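Local coordinates for protein tRNA modification GTPase MnmE (Chlorobium tepidum, PDB 3GEE) that probably hydrolyses GTP and helps add a carboxymethylaminomethyl group to the wobble uridine of certain tRNAs, at residues A[20-25]-A[32-37]; A[45-50]-A[113-118]; A[80-85]-A[95-100]. One frame throughout, in Å; residues are numbered along the deposited sequence.

Contact 1 (A[20-25]-A[32-37]). With FON (N-{[4-({[(6R)-2-amino-5-formyl-4-oxo-1,4,5,6,7,8-hexahydropteridin-6-yl]methyl}amino)phenyl]carbonyl}-L-glutamic acid), chain C.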
loop_
_atom_site.group_PDB
_atom_site.type_symbol
_atom_site.label_atom_id
_atom_site.label_comp_id
_atom_site.label_asym_id
_atom_site.label_seq_id
_atom_site.Cartn_x
_atom_site.Cartn_y
_atom_site.Cartn_z
ATOM N N ALA A 20 -12.476 -8.207 0.446
ATOM C CA ALA A 20 -11.071 -8.082 0.083
ATOM C C ALA A 20 -10.495 -6.738 0.507
ATOM O O ALA A 20 -11.185 -5.717 0.474
ATOM C CB ALA A 20 -10.899 -8.256 -1.405
ATOM N N ILE A 21 -9.228 -6.749 0.915
ATOM C CA ILE A 21 -8.443 -5.532 1.090
ATOM C C ILE A 21 -8.256 -5.000 -0.318
ATOM O O ILE A 21 -7.858 -5.749 -1.203
ATOM C CB ILE A 21 -7.052 -5.847 1.674
ATOM C CG1 ILE A 21 -7.139 -6.922 2.778
ATOM C CG2 ILE A 21 -6.342 -4.583 2.100
ATOM C CD1 ILE A 21 -7.093 -6.419 4.202
ATOM N N ALA A 22 -8.561 -3.727 -0.543
ATOM C CA ALA A 22 -8.578 -3.185 -1.906
ATOM C C ALA A 22 -7.397 -2.265 -2.176
ATOM O O ALA A 22 -7.116 -1.908 -3.325
ATOM C CB ALA A 22 -9.888 -2.465 -2.173
ATOM N N THR A 23 -6.717 -1.888 -1.099
ATOM C CA THR A 23 -5.568 -0.989 -1.144
ATOM C C THR A 23 -4.249 -1.770 -1.039
ATOM O O THR A 23 -4.253 -2.926 -0.614
ATOM C CB THR A 23 -5.669 0.013 0.001
ATOM O OG1 THR A 23 -5.967 -0.690 1.219
ATOM C CG2 THR A 23 -6.777 1.006 -0.293
ATOM N N PRO A 24 -3.119 -1.151 -1.436
ATOM C CA PRO A 24 -1.838 -1.860 -1.399
ATOM C C PRO A 24 -1.452 -2.271 0.010
ATOM O O PRO A 24 -1.784 -1.582 0.968
ATOM C CB PRO A 24 -0.839 -0.820 -1.919
ATOM C CG PRO A 24 -1.646 0.129 -2.695
ATOM C CD PRO A 24 -2.952 0.218 -1.951
ATOM N N VAL A 25 -0.756 -3.394 0.121
ATOM C CA VAL A 25 -0.240 -3.880 1.397
ATOM C C VAL A 25 0.692 -2.840 2.012
ATOM O O VAL A 25 1.461 -2.186 1.300
ATOM C CB VAL A 25 0.552 -5.195 1.211
ATOM C CG1 VAL A 25 0.764 -5.886 2.554
ATOM C CG2 VAL A 25 -0.170 -6.124 0.241
ATOM N N ILE A 32 -8.844 0.467 2.445
ATOM C CA ILE A 32 -10.215 0.169 2.049
ATOM C C ILE A 32 -10.458 -1.342 2.006
ATOM O O ILE A 32 -9.843 -2.053 1.203
ATOM C CB ILE A 32 -10.535 0.724 0.639
ATOM C CG1 ILE A 32 -10.345 2.236 0.579
ATOM C CG2 ILE A 32 -11.950 0.336 0.206
ATOM C CD1 ILE A 32 -10.195 2.754 -0.837
ATOM N N VAL A 33 -11.346 -1.833 2.863
ATOM C CA VAL A 33 -11.881 -3.180 2.695
ATOM C C VAL A 33 -13.176 -3.032 1.906
ATOM O O VAL A 33 -14.070 -2.278 2.324
ATOM C CB VAL A 33 -12.163 -3.882 4.040
ATOM C CG1 VAL A 33 -12.851 -5.217 3.804
ATOM C CG2 VAL A 33 -10.869 -4.087 4.828
ATOM N N ARG A 34 -13.279 -3.716 0.763
ATOM C CA ARG A 34 -14.505 -3.625 -0.047
ATOM C C ARG A 34 -15.240 -4.950 -0.208
ATOM O O ARG A 34 -14.666 -5.947 -0.643
ATOM C CB ARG A 34 -14.274 -2.920 -1.399
ATOM C CG ARG A 34 -13.287 -3.575 -2.337
ATOM C CD ARG A 34 -13.852 -3.657 -3.751
ATOM N NE ARG A 34 -13.710 -2.438 -4.548
ATOM C CZ ARG A 34 -13.160 -2.398 -5.761
ATOM N NH1 ARG A 34 -12.683 -3.496 -6.332
ATOM N NH2 ARG A 34 -13.090 -1.252 -6.413
ATOM N N ILE A 35 -16.515 -4.956 0.170
ATOM C CA ILE A 35 -17.342 -6.157 0.070
ATOM C C ILE A 35 -18.475 -5.972 -0.936
ATOM O O ILE A 35 -18.976 -4.864 -1.109
ATOM C CB ILE A 35 -17.869 -6.605 1.447
ATOM C CG1 ILE A 35 -19.068 -5.771 1.890
ATOM C CG2 ILE A 35 -16.770 -6.486 2.483
ATOM C CD1 ILE A 35 -19.858 -6.389 3.058
ATOM N N SER A 36 -18.856 -7.056 -1.608
ATOM C CA SER A 36 -19.841 -6.994 -2.682
ATOM C C SER A 36 -20.617 -8.295 -2.800
ATOM O O SER A 36 -20.124 -9.353 -2.418
ATOM C CB SER A 36 -19.164 -6.672 -4.017
ATOM O OG SER A 36 -20.107 -6.622 -5.077
ATOM N N GLY A 37 -21.837 -8.212 -3.323
ATOM C CA GLY A 37 -22.664 -9.395 -3.516
ATOM C C GLY A 37 -23.983 -9.395 -2.774
ATOM O O GLY A 37 -24.365 -8.406 -2.153
HETATM N N1 FON C . -13.657 4.509 -5.634
HETATM C C2 FON C . -14.442 3.758 -4.834
HETATM N NA2 FON C . -14.722 4.207 -3.583
HETATM N N3 FON C . -14.961 2.569 -5.239
HETATM C C4 FON C . -14.727 2.057 -6.467
HETATM O O4 FON C . -15.236 0.958 -6.774
HETATM C C4A FON C . -13.852 2.843 -7.387
HETATM N N5 FON C . -13.486 2.548 -8.705
HETATM C C6 FON C . -13.509 3.765 -9.537
HETATM C C7 FON C . -12.258 4.497 -9.065
HETATM N N8 FON C . -12.530 4.884 -7.687
HETATM C C8A FON C . -13.331 4.130 -6.880
HETATM C C9 FON C . -13.546 3.543 -11.052
HETATM N N10 FON C . -14.608 2.634 -11.459
HETATM C C11 FON C . -18.737 2.874 -10.882
HETATM C C12 FON C . -18.176 2.819 -12.156
HETATM C C13 FON C . -16.795 2.742 -12.329
HETATM C C14 FON C . -15.947 2.736 -11.225
HETATM C C15 FON C . -16.511 2.774 -9.940
HETATM C C16 FON C . -17.895 2.851 -9.765
HETATM C C FON C . -20.238 2.951 -10.758
HETATM O O FON C . -20.750 3.113 -9.660
HETATM N N FON C . -20.963 2.815 -11.876
HETATM C CA FON C . -22.206 3.500 -12.220
HETATM C CB FON C . -22.006 5.010 -12.390
HETATM C CG FON C . -23.313 5.807 -12.473
HETATM C CD FON C . -23.189 7.147 -11.772
HETATM O OE1 FON C . -23.293 7.179 -10.523
HETATM O OE2 FON C . -22.992 8.179 -12.459
HETATM C CT FON C . -22.766 2.911 -13.489
HETATM O O1 FON C . -23.988 2.635 -13.548
HETATM O O2 FON C . -21.980 2.716 -14.445
HETATM C CP1 FON C . -13.162 1.387 -9.088
HETATM O O3 FON C . -12.042 1.164 -9.515
#
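I21 and V33 face each other as an antiparallel non-hydrogen-bonded pair with CA atoms 4.5 Å apart, and to either side along the strands R34 N bonds to A20 O (2.9 Å) and A22 N to I32 O (2.7 Å). The side chains of this pair turn to the sheet face covered by helix 105-117, where I21 CD1 only grazes V33 CG2 at 4.5 Å. Past the end of the strand, T23 crosses I32 at about a right angle, its CG2 lying 3.9 Å from I32 CG1. With T23 OG1 held between its own backbone N and carbonyl carbon (chi1 48°), the hydroxyl oxygen faces I32 N and accepts a weak 3.3 Å hydrogen bond. The two strands form a beta hairpin in the mixed sheet of the folate-binding N-terminal domain, and close by lies the dimer partner: T23 packs on L30, and I32 on I32, of the second subunit. R34 points to the sheet face opposite V33. A22 CB touches R34 CG at 3.6 Å; bends at chi2 and chi3 then bring the guanidinium to the folinic acid. There NH2 gives a weak hydrogen bond to ligand O4 (3.1 Å, 128° at the hydrogen), while the formyl carbon CP1 lies at the guanidinium edge, in its plane. F128 adds a cation-pi contact to the same group, and E98 a long, weak ion pair.

Contact 2 (A[45-50]-A[113-118]); sequences DRVFRK and RLMLDN
V47 and L114 reach toward each other tip to tip, V47 CB lying 3.8 Å from L114 CD2, where the end of helix 40-47 meets the last turn of helix 105-117. L114 touches both methyls of V47, which otherwise have different neighbours. CG2 meets M115 CE at 3.7 Å; the methionine CB points away from V47, and bends at chi2 and chi3 swing the methyl back. CG1 lies against the amide of N118, 3.4 Å from ND2. Its own helix end fixes this amide: ND2 donates to L114 O (3.1 Å, 157° at the hydrogen) with the acceptor close to the amide plane. Its other end, OD1, lies at the edge of the R46 guanidinium, 3.3 Å from NH1, the two flat groups being turned 57° apart. Replacing N118 by alanine removes the amide and its bond to L114 O, and would probably open a gap beside V47 CG1. L70 of strand 64-71 touches both V47 and L114, placing the cluster against the sheet. The contact is mainly hydrocarbon round V47, with the N118 amide against it and exposed R46 at the margin, so apolar packing is likely to hold the helix ends together more than charge.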
loop_
_atom_site.group_PDB
_atom_site.type_symbol
_atom_site.label_atom_id
_atom_site.label_comp_id
_atom_site.label_asym_id
_atom_site.label_seq_id
_atom_site.Cartn_x
_atom_site.Cartn_y
_atom_site.Cartn_z
ATOM N N ASP A 45 -24.502 -4.433 8.333
ATOM C CA ASP A 45 -25.286 -3.946 9.458
ATOM C C ASP A 45 -25.093 -4.741 10.742
ATOM O O ASP A 45 -25.307 -4.212 11.832
ATOM C CB ASP A 45 -26.768 -3.891 9.085
ATOM C CG ASP A 45 -27.174 -2.546 8.509
ATOM O OD1 ASP A 45 -26.587 -1.512 8.904
ATOM O OD2 ASP A 45 -28.097 -2.523 7.670
ATOM N N ARG A 46 -24.687 -6.002 10.618
ATOM C CA ARG A 46 -24.440 -6.831 11.796
ATOM C C ARG A 46 -23.239 -6.313 12.581
ATOM O O ARG A 46 -23.175 -6.471 13.798
ATOM C CB ARG A 46 -24.209 -8.298 11.422
ATOM C CG ARG A 46 -25.347 -8.971 10.671
ATOM C CD ARG A 46 -25.478 -10.424 11.102
ATOM N NE ARG A 46 -25.579 -11.348 9.971
ATOM C CZ ARG A 46 -24.572 -12.091 9.509
ATOM N NH1 ARG A 46 -23.367 -12.035 10.075
ATOM N NH2 ARG A 46 -24.770 -12.902 8.477
ATOM N N VAL A 47 -22.300 -5.681 11.877
ATOM C CA VAL A 47 -21.046 -5.240 12.484
ATOM C C VAL A 47 -20.851 -3.717 12.518
ATOM O O VAL A 47 -20.152 -3.204 13.395
ATOM C CB VAL A 47 -19.820 -5.932 11.833
ATOM C CG1 VAL A 47 -19.859 -7.432 12.085
ATOM C CG2 VAL A 47 -19.751 -5.640 10.344
ATOM N N PHE A 48 -21.458 -3.000 11.572
ATOM C CA PHE A 48 -21.373 -1.539 11.545
ATOM C C PHE A 48 -22.382 -0.908 12.505
ATOM O O PHE A 48 -23.515 -1.367 12.606
ATOM C CB PHE A 48 -21.583 -1.013 10.122
ATOM C CG PHE A 48 -21.413 0.477 9.992
ATOM C CD1 PHE A 48 -20.150 1.032 9.799
ATOM C CD2 PHE A 48 -22.515 1.327 10.060
ATOM C CE1 PHE A 48 -19.991 2.411 9.683
ATOM C CE2 PHE A 48 -22.365 2.703 9.945
ATOM C CZ PHE A 48 -21.105 3.249 9.755
ATOM N N ARG A 49 -21.961 0.137 13.211
ATOM C CA ARG A 49 -22.833 0.875 14.124
ATOM C C ARG A 49 -22.626 2.367 13.926
ATOM O O ARG A 49 -21.565 2.890 14.259
ATOM C CB ARG A 49 -22.530 0.530 15.585
ATOM C CG ARG A 49 -22.905 -0.871 16.034
ATOM C CD ARG A 49 -22.748 -0.981 17.545
ATOM N NE ARG A 49 -22.602 -2.360 18.009
ATOM C CZ ARG A 49 -22.272 -2.700 19.252
ATOM N NH1 ARG A 49 -22.049 -1.763 20.169
ATOM N NH2 ARG A 49 -22.160 -3.981 19.584
ATOM N N LYS A 50 -23.639 3.044 13.388
ATOM C CA LYS A 50 -23.572 4.483 13.116
ATOM C C LYS A 50 -23.364 5.248 14.419
ATOM O O LYS A 50 -24.042 4.981 15.412
ATOM C CB LYS A 50 -24.846 4.939 12.403
ATOM C CG LYS A 50 -24.683 6.154 11.500
ATOM C CD LYS A 50 -25.446 5.940 10.190
ATOM C CE LYS A 50 -25.813 7.247 9.492
ATOM N NZ LYS A 50 -24.632 8.102 9.167
ATOM N N ARG A 113 -11.125 -9.810 8.426
ATOM C CA ARG A 113 -11.547 -10.996 9.155
ATOM C C ARG A 113 -12.989 -10.853 9.632
ATOM O O ARG A 113 -13.762 -11.810 9.576
ATOM C CB ARG A 113 -10.628 -11.255 10.347
ATOM C CG ARG A 113 -10.483 -12.729 10.683
ATOM C CD ARG A 113 -10.673 -13.005 12.172
ATOM N NE ARG A 113 -9.772 -12.238 13.033
ATOM C CZ ARG A 113 -9.702 -12.370 14.357
ATOM N NH1 ARG A 113 -8.850 -11.625 15.053
ATOM N NH2 ARG A 113 -10.480 -13.245 14.988
ATOM N N LEU A 114 -13.339 -9.653 10.093
ATOM C CA LEU A 114 -14.677 -9.371 10.605
ATOM C C LEU A 114 -15.731 -9.626 9.529
ATOM O O LEU A 114 -16.731 -10.307 9.776
ATOM C CB LEU A 114 -14.760 -7.935 11.129
ATOM C CG LEU A 114 -16.017 -7.520 11.892
ATOM C CD1 LEU A 114 -16.135 -8.265 13.201
ATOM C CD2 LEU A 114 -16.004 -6.029 12.146
ATOM N N MET A 115 -15.484 -9.083 8.338
ATOM C CA MET A 115 -16.282 -9.373 7.153
ATOM C C MET A 115 -16.366 -10.872 6.877
ATOM O O MET A 115 -17.452 -11.407 6.645
ATOM C CB MET A 115 -15.684 -8.658 5.940
ATOM C CG MET A 115 -16.220 -7.245 5.656
ATOM S SD MET A 115 -16.905 -6.297 7.035
ATOM C CE MET A 115 -18.560 -6.980 7.123
ATOM N N LEU A 116 -15.218 -11.544 6.920
ATOM C CA LEU A 116 -15.128 -12.966 6.602
ATOM C C LEU A 116 -15.865 -13.840 7.607
ATOM O O LEU A 116 -16.422 -14.875 7.242
ATOM C CB LEU A 116 -13.665 -13.400 6.508
ATOM C CG LEU A 116 -12.827 -12.883 5.336
ATOM C CD1 LEU A 116 -11.366 -13.173 5.570
ATOM C CD2 LEU A 116 -13.283 -13.487 4.020
ATOM N N ASP A 117 -15.861 -13.423 8.870
ATOM C CA ASP A 117 -16.556 -14.148 9.932
ATOM C C ASP A 117 -18.061 -13.910 9.901
ATOM O O ASP A 117 -18.837 -14.709 10.426
ATOM C CB ASP A 117 -16.015 -13.738 11.300
ATOM C CG ASP A 117 -14.655 -14.329 11.593
ATOM O OD1 ASP A 117 -14.468 -15.539 11.358
ATOM O OD2 ASP A 117 -13.776 -13.584 12.071
ATOM N N ASN A 118 -18.466 -12.804 9.289
ATOM C CA ASN A 118 -19.866 -12.414 9.281
ATOM C C ASN A 118 -20.504 -12.477 7.896
ATOM O O ASN A 118 -21.212 -11.558 7.484
ATOM C CB ASN A 118 -20.038 -11.034 9.931
ATOM C CG ASN A 118 -19.943 -11.092 11.449
ATOM O OD1 ASN A 118 -20.881 -11.523 12.130
ATOM N ND2 ASN A 118 -18.809 -10.658 11.986
#

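Contact 3 (A[80-85]-A[95-100]); sequences VIALVF and QMVEFT. With FON (N-{[4-({[(6R)-2-amino-5-formyl-4-oxo-1,4,5,6,7,8-hexahydropteridin-6-yl]methyl}amino)phenyl]carbonyl}-L-glutamic acid), chain B; FON (N-{[4-({[(6R)-2-amino-5-formyl-4-oxo-1,4,5,6,7,8-hexahydropteridin-6-yl]methyl}amino)phenyl]carbonyl}-L-glutamic acid), chain C.
F85 and M96 form a hydrogen-bonded pair at one end of a beta hairpin, strands 76-85 and 96-102, which lies in the middle of the mixed sheet of the folate-binding domain. Segments 80-85 and 96-100 run antiparallel, their axes at 161°; F85 N bonds to M96 O (2.8 Å), and backbone hydrogen bonds between I81 and T100, one of them weak, close the other end. The F85 side chain runs along the ligand face of the sheet. Its CB sits 3.4 Å from M96 O and also meets M96 CG. With CG beside the backbone N (chi1 -65°), the ring is set with that same carbonyl oxygen at its edge, in the ring plane and 3.7 Å from CD1. Farther out, CE1 comes 3.6 Å from E98 CD, ring and carboxylate planes being 63° apart, and at the tip CZ is 4.1 Å from N3 of the chain C folinic acid. Y63 meets this ring edge-to-face, and I81 of the second subunit packs on it.

On the opposite face the contact is between hydrocarbon groups. V97 CG2 lies 3.8 Å above one face of the F99 ring, offset toward its rim, while V80 CG2 approaches the edge of that ring, 3.7 Å from CD1. A82 CB fills in between F99 CE1 and V97 CG2.

I81 CB, CG1 and CD1 line the second folinic acid, that of chain B, so the hairpin serves two ligand sites of the dimer. On the chain C ligand, E98 runs extended beyond CG and presents its carboxylate to the pterin: OE1 accepts a hydrogen bond from NA2 at 2.6 Å, and OE2 faces N3.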
loop_
_atom_site.group_PDB
_atom_site.type_symbol
_atom_site.label_atom_id
_atom_site.label_comp_id
_atom_site.label_asym_id
_atom_site.label_seq_id
_atom_site.Cartn_x
_atom_site.Cartn_y
_atom_site.Cartn_z
ATOM N N VAL A 80 -14.535 3.669 11.278
ATOM C CA VAL A 80 -14.462 3.674 9.809
ATOM C C VAL A 80 -15.480 4.613 9.164
ATOM O O VAL A 80 -16.225 5.301 9.864
ATOM C CB VAL A 80 -14.629 2.251 9.225
ATOM C CG1 VAL A 80 -13.648 1.287 9.888
ATOM C CG2 VAL A 80 -16.064 1.756 9.384
ATOM N N ILE A 81 -15.478 4.651 7.832
ATOM C CA ILE A 81 -16.527 5.313 7.061
ATOM C C ILE A 81 -17.058 4.337 6.023
ATOM O O ILE A 81 -16.301 3.841 5.175
ATOM C CB ILE A 81 -16.048 6.631 6.404
ATOM C CG1 ILE A 81 -15.975 7.734 7.462
ATOM C CG2 ILE A 81 -16.971 7.038 5.250
ATOM C CD1 ILE A 81 -15.676 9.119 6.929
ATOM N N ALA A 82 -18.351 4.041 6.105
ATOM C CA ALA A 82 -18.959 3.089 5.184
ATOM C C ALA A 82 -19.537 3.825 3.990
ATOM O O ALA A 82 -20.190 4.859 4.148
ATOM C CB ALA A 82 -20.022 2.259 5.882
ATOM N N LEU A 83 -19.271 3.306 2.795
ATOM C CA LEU A 83 -19.819 3.877 1.576
ATOM C C LEU A 83 -20.772 2.881 0.941
ATOM O O LEU A 83 -20.351 1.825 0.450
ATOM C CB LEU A 83 -18.714 4.267 0.594
ATOM C CG LEU A 83 -19.105 5.045 -0.666
ATOM C CD1 LEU A 83 -20.051 6.189 -0.354
ATOM C CD2 LEU A 83 -17.870 5.574 -1.367
ATOM N N VAL A 84 -22.056 3.224 0.958
ATOM C CA VAL A 84 -23.087 2.372 0.385
ATOM C C VAL A 84 -23.170 2.597 -1.127
ATOM O O VAL A 84 -23.126 3.736 -1.594
ATOM C CB VAL A 84 -24.464 2.630 1.067
ATOM C CG1 VAL A 84 -25.560 1.790 0.434
ATOM C CG2 VAL A 84 -24.381 2.351 2.571
ATOM N N PHE A 85 -23.238 1.497 -1.873
ATOM C CA PHE A 85 -23.545 1.513 -3.299
ATOM C C PHE A 85 -24.684 0.536 -3.497
ATOM O O PHE A 85 -24.719 -0.525 -2.860
ATOM C CB PHE A 85 -22.381 1.011 -4.146
ATOM C CG PHE A 85 -21.159 1.873 -4.109
ATOM C CD1 PHE A 85 -20.148 1.630 -3.181
ATOM C CD2 PHE A 85 -20.986 2.884 -5.037
ATOM C CE1 PHE A 85 -18.997 2.408 -3.151
ATOM C CE2 PHE A 85 -19.838 3.669 -5.018
ATOM C CZ PHE A 85 -18.838 3.426 -4.072
ATOM N N GLN A 95 -24.797 -4.903 -5.157
ATOM C CA GLN A 95 -24.810 -4.280 -3.853
ATOM C C GLN A 95 -23.432 -4.347 -3.208
ATOM O O GLN A 95 -22.887 -5.431 -2.983
ATOM C CB GLN A 95 -25.834 -4.995 -2.982
ATOM C CG GLN A 95 -26.158 -4.297 -1.695
ATOM C CD GLN A 95 -27.519 -4.685 -1.184
ATOM O OE1 GLN A 95 -27.641 -5.512 -0.276
ATOM N NE2 GLN A 95 -28.566 -4.103 -1.776
ATOM N N MET A 96 -22.865 -3.190 -2.904
ATOM C CA MET A 96 -21.610 -3.178 -2.177
ATOM C C MET A 96 -21.480 -2.052 -1.176
ATOM O O MET A 96 -22.028 -0.963 -1.364
ATOM C CB MET A 96 -20.404 -3.219 -3.128
ATOM C CG MET A 96 -20.435 -2.273 -4.309
ATOM S SD MET A 96 -19.170 -2.759 -5.509
ATOM C CE MET A 96 -17.667 -2.188 -4.699
ATOM N N VAL A 97 -20.767 -2.348 -0.095
ATOM C CA VAL A 97 -20.311 -1.325 0.838
ATOM C C VAL A 97 -18.792 -1.367 0.885
ATOM O O VAL A 97 -18.197 -2.426 0.694
ATOM C CB VAL A 97 -20.961 -1.461 2.240
ATOM C CG1 VAL A 97 -21.156 -2.907 2.610
ATOM C CG2 VAL A 97 -20.158 -0.730 3.301
ATOM N N GLU A 98 -18.180 -0.202 1.086
ATOM C CA GLU A 98 -16.727 -0.067 1.143
ATOM C C GLU A 98 -16.317 0.633 2.429
ATOM O O GLU A 98 -16.497 1.852 2.584
ATOM C CB GLU A 98 -16.200 0.740 -0.043
ATOM C CG GLU A 98 -16.362 0.090 -1.397
ATOM C CD GLU A 98 -15.769 0.926 -2.516
ATOM O OE1 GLU A 98 -15.413 2.101 -2.262
ATOM O OE2 GLU A 98 -15.658 0.403 -3.651
ATOM N N PHE A 99 -15.764 -0.138 3.356
ATOM C CA PHE A 99 -15.234 0.430 4.578
ATOM C C PHE A 99 -13.845 0.972 4.296
ATOM O O PHE A 99 -12.984 0.250 3.799
ATOM C CB PHE A 99 -15.173 -0.634 5.664
ATOM C CG PHE A 99 -16.499 -1.236 5.985
ATOM C CD1 PHE A 99 -17.349 -0.626 6.903
ATOM C CD2 PHE A 99 -16.908 -2.405 5.366
ATOM C CE1 PHE A 99 -18.583 -1.175 7.204
ATOM C CE2 PHE A 99 -18.147 -2.960 5.658
ATOM C CZ PHE A 99 -18.981 -2.343 6.583
ATOM N N THR A 100 -13.623 2.249 4.569
ATOM C CA THR A 100 -12.261 2.726 4.556
ATOM C C THR A 100 -11.867 2.995 6.000
ATOM O O THR A 100 -12.490 3.812 6.677
ATOM C CB THR A 100 -12.008 3.930 3.606
ATOM O OG1 THR A 100 -11.591 5.071 4.359
ATOM C CG2 THR A 100 -13.230 4.251 2.754
HETATM N N1 FON B . -12.463 7.004 5.849
HETATM C C2 FON B . -12.450 8.093 5.056
HETATM N NA2 FON B . -12.987 8.005 3.811
HETATM N N3 FON B . -11.916 9.277 5.460
HETATM C C4 FON B . -11.364 9.442 6.682
HETATM O O4 FON B . -10.892 10.557 6.990
HETATM C C4A FON B . -11.341 8.261 7.594
HETATM N N5 FON B . -10.858 8.181 8.905
HETATM C C6 FON B . -11.761 7.372 9.745
HETATM C C7 FON B . -11.463 5.958 9.260
HETATM N N8 FON B . -11.951 5.905 7.889
HETATM C C8A FON B . -11.946 7.010 7.088
HETATM C C9 FON B . -11.601 7.540 11.259
HETATM N N10 FON B . -11.641 8.935 11.676
HETATM C C11 FON B . -14.611 11.824 11.157
HETATM C C12 FON B . -14.175 11.439 12.423
HETATM C C13 FON B . -13.184 10.470 12.576
HETATM C C14 FON B . -12.622 9.856 11.460
HETATM C C15 FON B . -13.049 10.253 10.184
HETATM C C16 FON B . -14.042 11.224 10.028
HETATM C C FON B . -15.682 12.881 11.053
HETATM O O FON B . -16.163 13.155 9.964
HETATM N N FON B . -16.056 13.500 12.181
HETATM C CA FON B . -17.395 13.953 12.546
HETATM C CB FON B . -18.373 12.786 12.722
HETATM C CG FON B . -19.841 13.212 12.829
HETATM C CD FON B . -20.756 12.221 12.134
HETATM O OE1 FON B . -20.867 12.284 10.886
HETATM O OE2 FON B . -21.375 11.375 12.824
HETATM C CT FON B . -17.320 14.756 13.819
HETATM O O1 FON B . -17.940 15.844 13.893
HETATM O O2 FON B . -16.633 14.302 14.763
HETATM C CP1 FON B . -9.778 8.723 9.277
HETATM O O3 FON B . -8.852 8.045 9.687
HETATM N N1 FON C . -13.657 4.509 -5.634
HETATM C C2 FON C . -14.442 3.758 -4.834
HETATM N NA2 FON C . -14.722 4.207 -3.583
HETATM N N3 FON C . -14.961 2.569 -5.239
HETATM C C4 FON C . -14.727 2.057 -6.467
HETATM O O4 FON C . -15.236 0.958 -6.774
HETATM C C4A FON C . -13.852 2.843 -7.387
HETATM N N5 FON C . -13.486 2.548 -8.705
HETATM C C6 FON C . -13.509 3.765 -9.537
HETATM C C7 FON C . -12.258 4.497 -9.065
HETATM N N8 FON C . -12.530 4.884 -7.687
HETATM C C8A FON C . -13.331 4.130 -6.880
HETATM C C9 FON C . -13.546 3.543 -11.052
HETATM N N10 FON C . -14.608 2.634 -11.459
HETATM C C11 FON C . -18.737 2.874 -10.882
HETATM C C12 FON C . -18.176 2.819 -12.156
HETATM C C13 FON C . -16.795 2.742 -12.329
HETATM C C14 FON C . -15.947 2.736 -11.225
HETATM C C15 FON C . -16.511 2.774 -9.940
HETATM C C16 FON C . -17.895 2.851 -9.765
HETATM C C FON C . -20.238 2.951 -10.758
HETATM O O FON C . -20.750 3.113 -9.660
HETATM N N FON C . -20.963 2.815 -11.876
HETATM C CA FON C . -22.206 3.500 -12.220
HETATM C CB FON C . -22.006 5.010 -12.390
HETATM C CG FON C . -23.313 5.807 -12.473
HETATM C CD FON C . -23.189 7.147 -11.772
HETATM O OE1 FON C . -23.293 7.179 -10.523
HETATM O OE2 FON C . -22.992 8.179 -12.459
HETATM C CT FON C . -22.766 2.911 -13.489
HETATM O O1 FON C . -23.988 2.635 -13.548
HETATM O O2 FON C . -21.980 2.716 -14.445
HETATM C CP1 FON C . -13.162 1.387 -9.088
HETATM O O3 FON C . -12.042 1.164 -9.515
#

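Contacts 1 and 3 lie in one sheet and contact 2 packs against it. Strands 30-36 and 96-102 are neighbours in it, so the first two, centres about 10 Å apart, join directly: V33 N lies 2.8 Å from F99 O, a probable hydrogen bond. Both reach the chain C folinic acid, R34 from contact 1 at O4 and E98 from contact 3 at the amino-pyrimidine edge, and both touch the second subunit. Contact 2 lies on the other face, its L114 side chain about 13 Å from a bound folinic acid. F48 CD1 of contact 2 packs 3.7 Å from F99 CE1, and M115 packs against I35 of contact 1. Contact 3 is nested in the chain loop contact 2 closes.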